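Local coordinates for uncharacterized protein (Bacillus thuringiensis serovar kurstaki, PDB 4XE7) that is a bacterial actin-like protein of the ParM type, captured without nucleotide, and probably assembles into ATP-dependent filaments that segregate plasmid DNA, at residues 197-202 with 405-410; 47-52 with 183-188. All blocks are in the same frame, centred on the assembly; numbering follows the deposited sequence.

Contact 1: 197-202 with 405-410; sequences TMNVEG and RSYLIA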
loop_
_atom_site.group_PDB
_atom_site.type_symbol
_atom_site.label_atom_id
_atom_site.label_comp_id
_atom_site.label_asym_id
_atom_site.label_seq_id
_atom_site.Cartn_x
_atom_site.Cartn_y
_atom_site.Cartn_z
ATOM N N THR A 197 2.056 20.391 3.025
ATOM C CA THR A 197 1.984 20.521 1.575
ATOM C C THR A 197 0.968 19.525 1.033
ATOM O O THR A 197 0.830 18.424 1.565
ATOM C CB THR A 197 3.348 20.250 0.903
ATOM O OG1 THR A 197 4.396 20.874 1.650
ATOM C CG2 THR A 197 3.358 20.775 -0.520
ATOM N N MET A 198 0.263 19.891 -0.027
ATOM C CA MET A 198 -0.644 18.945 -0.654
ATOM C C MET A 198 -0.152 18.663 -2.059
ATOM O O MET A 198 0.322 19.559 -2.757
ATOM C CB MET A 198 -2.075 19.476 -0.664
ATOM C CG MET A 198 -2.684 19.594 0.722
ATOM S SD MET A 198 -2.943 17.995 1.528
ATOM C CE MET A 198 -4.302 17.364 0.547
ATOM N N ASN A 199 -0.246 17.411 -2.469
ATOM C CA ASN A 199 0.329 17.014 -3.741
ATOM C C ASN A 199 -0.767 16.517 -4.672
ATOM O O ASN A 199 -1.902 16.268 -4.237
ATOM C CB ASN A 199 1.399 15.935 -3.538
ATOM C CG ASN A 199 2.449 16.334 -2.500
ATOM O OD1 ASN A 199 3.371 17.093 -2.796
ATOM N ND2 ASN A 199 2.301 15.828 -1.266
ATOM N N VAL A 200 -0.418 16.382 -5.948
ATOM C CA VAL A 200 -1.329 15.859 -6.958
ATOM C C VAL A 200 -1.411 14.351 -6.865
ATOM O O VAL A 200 -0.480 13.675 -7.300
ATOM C CB VAL A 200 -0.856 16.210 -8.386
ATOM C CG1 VAL A 200 -1.880 15.759 -9.419
ATOM C CG2 VAL A 200 -0.535 17.693 -8.510
ATOM N N GLU A 201 -2.503 13.812 -6.327
ATOM C CA GLU A 201 -2.634 12.358 -6.238
ATOM C C GLU A 201 -2.619 11.799 -7.658
ATOM O O GLU A 201 -3.158 12.411 -8.572
ATOM C CB GLU A 201 -3.913 11.948 -5.496
ATOM C CG GLU A 201 -3.906 10.501 -5.007
ATOM C CD GLU A 201 -5.228 10.076 -4.381
ATOM O OE1 GLU A 201 -6.269 10.187 -5.059
ATOM O OE2 GLU A 201 -5.223 9.631 -3.212
ATOM N N GLY A 202 -1.986 10.654 -7.853
ATOM C CA GLY A 202 -1.874 10.101 -9.190
ATOM C C GLY A 202 -0.532 10.384 -9.837
ATOM O O GLY A 202 0.384 9.568 -9.750
ATOM N N ARG A 405 5.014 7.140 -0.527
ATOM C CA ARG A 405 6.429 7.408 -0.751
ATOM C C ARG A 405 6.635 8.697 -1.537
ATOM O O ARG A 405 7.577 9.446 -1.255
ATOM C CB ARG A 405 7.109 6.241 -1.484
ATOM C CG ARG A 405 7.238 4.995 -0.633
ATOM C CD ARG A 405 7.550 3.764 -1.471
ATOM N NE ARG A 405 8.869 3.856 -2.059
ATOM C CZ ARG A 405 9.973 3.359 -1.513
ATOM N NH1 ARG A 405 9.926 2.719 -0.362
ATOM N NH2 ARG A 405 11.131 3.504 -2.128
ATOM N N SER A 406 5.768 8.960 -2.515
ATOM C CA SER A 406 5.856 10.210 -3.285
ATOM C C SER A 406 5.647 11.421 -2.384
ATOM O O SER A 406 6.408 12.384 -2.440
ATOM C CB SER A 406 4.825 10.237 -4.420
ATOM O OG SER A 406 5.060 9.196 -5.354
ATOM N N TYR A 407 4.594 11.378 -1.581
ATOM C CA TYR A 407 4.368 12.428 -0.599
ATOM C C TYR A 407 5.602 12.578 0.296
ATOM O O TYR A 407 6.080 13.685 0.516
ATOM C CB TYR A 407 3.114 12.134 0.236
ATOM C CG TYR A 407 1.819 12.056 -0.569
ATOM C CD1 TYR A 407 1.766 12.531 -1.877
ATOM C CD2 TYR A 407 0.660 11.498 -0.027
ATOM C CE1 TYR A 407 0.604 12.470 -2.618
ATOM C CE2 TYR A 407 -0.532 11.434 -0.773
ATOM C CZ TYR A 407 -0.540 11.929 -2.067
ATOM O OH TYR A 407 -1.678 11.884 -2.843
ATOM N N LEU A 408 6.131 11.459 0.801
ATOM C CA LEU A 408 7.286 11.514 1.702
ATOM C C LEU A 408 8.480 12.223 1.036
ATOM O O LEU A 408 9.087 13.119 1.624
ATOM C CB LEU A 408 7.691 10.100 2.157
ATOM C CG LEU A 408 9.000 9.950 2.952
ATOM C CD1 LEU A 408 9.016 10.822 4.215
ATOM C CD2 LEU A 408 9.266 8.488 3.315
ATOM N N ILE A 409 8.815 11.821 -0.187
ATOM C CA ILE A 409 9.909 12.467 -0.923
ATOM C C ILE A 409 9.656 13.978 -1.118
ATOM O O ILE A 409 10.565 14.797 -0.935
ATOM C CB ILE A 409 10.125 11.789 -2.292
ATOM C CG1 ILE A 409 10.608 10.347 -2.088
ATOM C CG2 ILE A 409 11.128 12.564 -3.157
ATOM C CD1 ILE A 409 10.279 9.428 -3.249
ATOM N N ALA A 410 8.427 14.337 -1.481
ATOM C CA ALA A 410 8.044 15.736 -1.615
ATOM C C ALA A 410 8.241 16.442 -0.283
ATOM O O ALA A 410 8.747 17.566 -0.232
ATOM C CB ALA A 410 6.586 15.868 -2.083
#
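Asn199 lays its amide alongside the ring of Tyr407, the two side chains running past each other in opposite directions with their planes only 19° apart. ND2 comes within 3.4 Å of Tyr407 CD1 in an oblique approach, and Asn199 CB rests 3.7 Å from Tyr407 CE1, so both the polar end and the root of the asparagine line one side of the ring. With chi1 at -52°, Asn199 CG stands beside the backbone N and anti to the carbonyl carbon, which brings the amide toward the helix. The two ends of that amide do different work. ND2 donates hydrogen bonds to Gly152 O and Ser151 OG of strand 145-154, while OD1 lies 3.5 Å from Ala410 CB, a methyl small enough to let the strand come close. The Ser151 hydroxyl also bonds to Tyr407 O, tying the neighbouring strand to the helix.

The tyrosine has the same kind of first torsion (chi1 -61°), and this carries its ring toward the strand, its end coming nearer than its CB bond suggests. The ring runs alongside the strand until its OH meets the aliphatic part of Glu201, 3.4 Å from CG. Nothing in the model bonds to this buried OH, so the fit here rests on van der Waals packing. A tyrosine suits the place because its long flat side chain reaches from the helix to the strand. Such packing of a C-terminal helix, 402-418, against the end of a sheet strand, 188-200, is a helix-on-sheet arrangement, consistent with the actin-like fold.

Contact 2: 47-52 with 183-188; sequences PAKIDL and TYEGKK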
loop_
_atom_site.group_PDB
_atom_site.type_symbol
_atom_site.label_atom_id
_atom_site.label_comp_id
_atom_site.label_asym_id
_atom_site.label_seq_id
_atom_site.Cartn_x
_atom_site.Cartn_y
_atom_site.Cartn_z
ATOM N N PRO A 47 -13.291 2.991 27.722
ATOM C CA PRO A 47 -12.299 4.008 28.102
ATOM C C PRO A 47 -10.969 3.402 28.555
ATOM O O PRO A 47 -9.918 4.021 28.393
ATOM C CB PRO A 47 -12.990 4.762 29.249
ATOM C CG PRO A 47 -14.069 3.847 29.737
ATOM C CD PRO A 47 -14.514 3.061 28.539
ATOM N N ALA A 48 -11.022 2.198 29.112
ATOM C CA ALA A 48 -9.820 1.492 29.538
ATOM C C ALA A 48 -9.820 0.101 28.931
ATOM O O ALA A 48 -10.857 -0.375 28.465
ATOM C CB ALA A 48 -9.741 1.417 31.061
ATOM N N LYS A 49 -8.659 -0.547 28.935
ATOM C CA LYS A 49 -8.513 -1.877 28.348
ATOM C C LYS A 49 -9.469 -2.899 28.967
ATOM O O LYS A 49 -9.787 -2.825 30.156
ATOM C CB LYS A 49 -7.068 -2.357 28.499
ATOM C CG LYS A 49 -6.806 -3.754 27.964
ATOM C CD LYS A 49 -5.338 -4.101 28.059
ATOM C CE LYS A 49 -4.785 -3.805 29.434
ATOM N NZ LYS A 49 -3.389 -4.297 29.552
ATOM N N ILE A 50 -9.924 -3.843 28.146
ATOM C CA ILE A 50 -10.838 -4.891 28.585
ATOM C C ILE A 50 -10.128 -6.256 28.630
ATOM O O ILE A 50 -9.171 -6.494 27.883
ATOM C CB ILE A 50 -12.082 -4.948 27.664
ATOM C CG1 ILE A 50 -13.369 -4.830 28.488
ATOM C CG2 ILE A 50 -12.074 -6.190 26.784
ATOM C CD1 ILE A 50 -13.570 -3.459 29.127
ATOM N N ASP A 51 -10.595 -7.140 29.513
ATOM C CA ASP A 51 -9.914 -8.412 29.772
ATOM C C ASP A 51 -10.546 -9.579 29.024
ATOM O O ASP A 51 -9.875 -10.566 28.717
ATOM C CB ASP A 51 -9.893 -8.703 31.273
ATOM C CG ASP A 51 -9.119 -7.658 32.051
ATOM O OD1 ASP A 51 -8.445 -6.823 31.404
ATOM O OD2 ASP A 51 -9.164 -7.682 33.300
ATOM N N LEU A 52 -11.841 -9.467 28.750
ATOM C CA LEU A 52 -12.507 -10.375 27.824
ATOM C C LEU A 52 -11.979 -10.094 26.421
ATOM O O LEU A 52 -12.364 -9.102 25.799
ATOM C CB LEU A 52 -14.030 -10.197 27.883
ATOM C CG LEU A 52 -14.941 -11.159 27.112
ATOM C CD1 LEU A 52 -16.266 -11.318 27.836
ATOM C CD2 LEU A 52 -15.179 -10.690 25.678
ATOM N N THR A 183 1.066 -3.225 21.758
ATOM C CA THR A 183 2.501 -2.995 21.893
ATOM C C THR A 183 2.912 -1.723 22.635
ATOM O O THR A 183 3.850 -1.748 23.425
ATOM C CB THR A 183 3.154 -2.948 20.506
ATOM O OG1 THR A 183 2.593 -3.986 19.687
ATOM C CG2 THR A 183 4.679 -3.109 20.620
ATOM N N TYR A 184 2.235 -0.608 22.378
ATOM C CA TYR A 184 2.648 0.660 22.975
ATOM C C TYR A 184 1.780 1.097 24.160
ATOM O O TYR A 184 1.720 2.289 24.477
ATOM C CB TYR A 184 2.659 1.756 21.897
ATOM C CG TYR A 184 3.480 1.346 20.689
ATOM C CD1 TYR A 184 4.830 1.046 20.825
ATOM C CD2 TYR A 184 2.910 1.241 19.430
ATOM C CE1 TYR A 184 5.592 0.649 19.745
ATOM C CE2 TYR A 184 3.667 0.840 18.334
ATOM C CZ TYR A 184 5.010 0.545 18.508
ATOM O OH TYR A 184 5.785 0.153 17.454
ATOM N N GLU A 185 1.112 0.140 24.806
ATOM C CA GLU A 185 0.198 0.450 25.908
ATOM C C GLU A 185 0.833 1.373 26.940
ATOM O O GLU A 185 1.940 1.127 27.401
ATOM C CB GLU A 185 -0.282 -0.827 26.600
ATOM C CG GLU A 185 -1.055 -0.541 27.890
ATOM C CD GLU A 185 -1.590 -1.793 28.560
ATOM O OE1 GLU A 185 -1.290 -2.907 28.072
ATOM O OE2 GLU A 185 -2.310 -1.660 29.578
ATOM N N GLY A 186 0.133 2.456 27.271
ATOM C CA GLY A 186 0.614 3.400 28.259
ATOM C C GLY A 186 1.278 4.596 27.626
ATOM O O GLY A 186 1.413 5.637 28.255
ATOM N N LYS A 187 1.690 4.456 26.373
ATOM C CA LYS A 187 2.357 5.558 25.686
ATOM C C LYS A 187 1.367 6.569 25.148
ATOM O O LYS A 187 0.328 6.210 24.593
ATOM C CB LYS A 187 3.235 5.035 24.547
ATOM C CG LYS A 187 4.599 4.531 25.009
ATOM C CD LYS A 187 5.441 4.047 23.840
ATOM C CE LYS A 187 6.711 3.368 24.325
ATOM N NZ LYS A 187 7.600 4.310 25.052
ATOM N N LYS A 188 1.708 7.841 25.311
ATOM C CA LYS A 188 0.911 8.938 24.796
ATOM C C LYS A 188 1.754 9.781 23.844
ATOM O O LYS A 188 2.753 10.354 24.252
ATOM C CB LYS A 188 0.387 9.791 25.954
ATOM C CG LYS A 188 -0.588 10.868 25.557
ATOM C CD LYS A 188 -1.477 11.245 26.738
ATOM C CE LYS A 188 -2.333 12.459 26.430
ATOM N NZ LYS A 188 -3.213 12.828 27.577
#
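The carboxylate of Glu185, the flat group of this contact, is met by the ammonium of Lys49, whose NZ lies 2.8 Å from OE2 on its syn side and 16° out of the carboxylate plane. A second, weak hydrogen bond runs from the same NZ to OE1 at 2.9 Å, making a forked salt bridge. Away from the contact, the Tyr184 ring has Thr183 CB over the centre of one face, 4.1 Å above the plane, and meets Phe179 edge-to-face.

The two charged side chains cross at about a right angle. Lys49 is straight as far as CD and then bends (chi3 49°), which turns its last two atoms to the carboxylate; CE follows at 3.3 Å from OE2. Glu185 reaches out extended from the type II turn Tyr184 to Lys187, with Gly186 fitting the positive phi of the turn's third position. The turn itself is anchored by Tyr184, whose OH bonds to Asp69.

Long, flexible lysine and glutamate suit two loops whose backbones stay well apart, Lys49 CA and Glu185 CA being 9.3 Å from each other. Since the pair lies at the surface, solvent probably screens the attraction, and the bridge is likely to give only a modest link between the loops.

Overall arrangement
Both contacts involve the same eight-stranded mixed sheet, but at well-separated places: their centres lie 33 Å apart and their nearest atoms about 17 Å. Strand 188-200 connects them, since the turn of contact 2 leads into its start and contact 1 uses its far end. Along the chain they come in series, 47-52 with 183-188 closing before 197-202 with 405-410 opens. Contact 2 joins two loops at the periphery, 27 Å from the centre of the chain, whereas contact 1 lies 14 Å from it and brings the C-terminal helix back to the sheet. The five-stranded sheet is formed by the chain between 197-202 and 405-410, so contact 1 spans that whole region, in keeping with the two-part architecture of actin-like proteins.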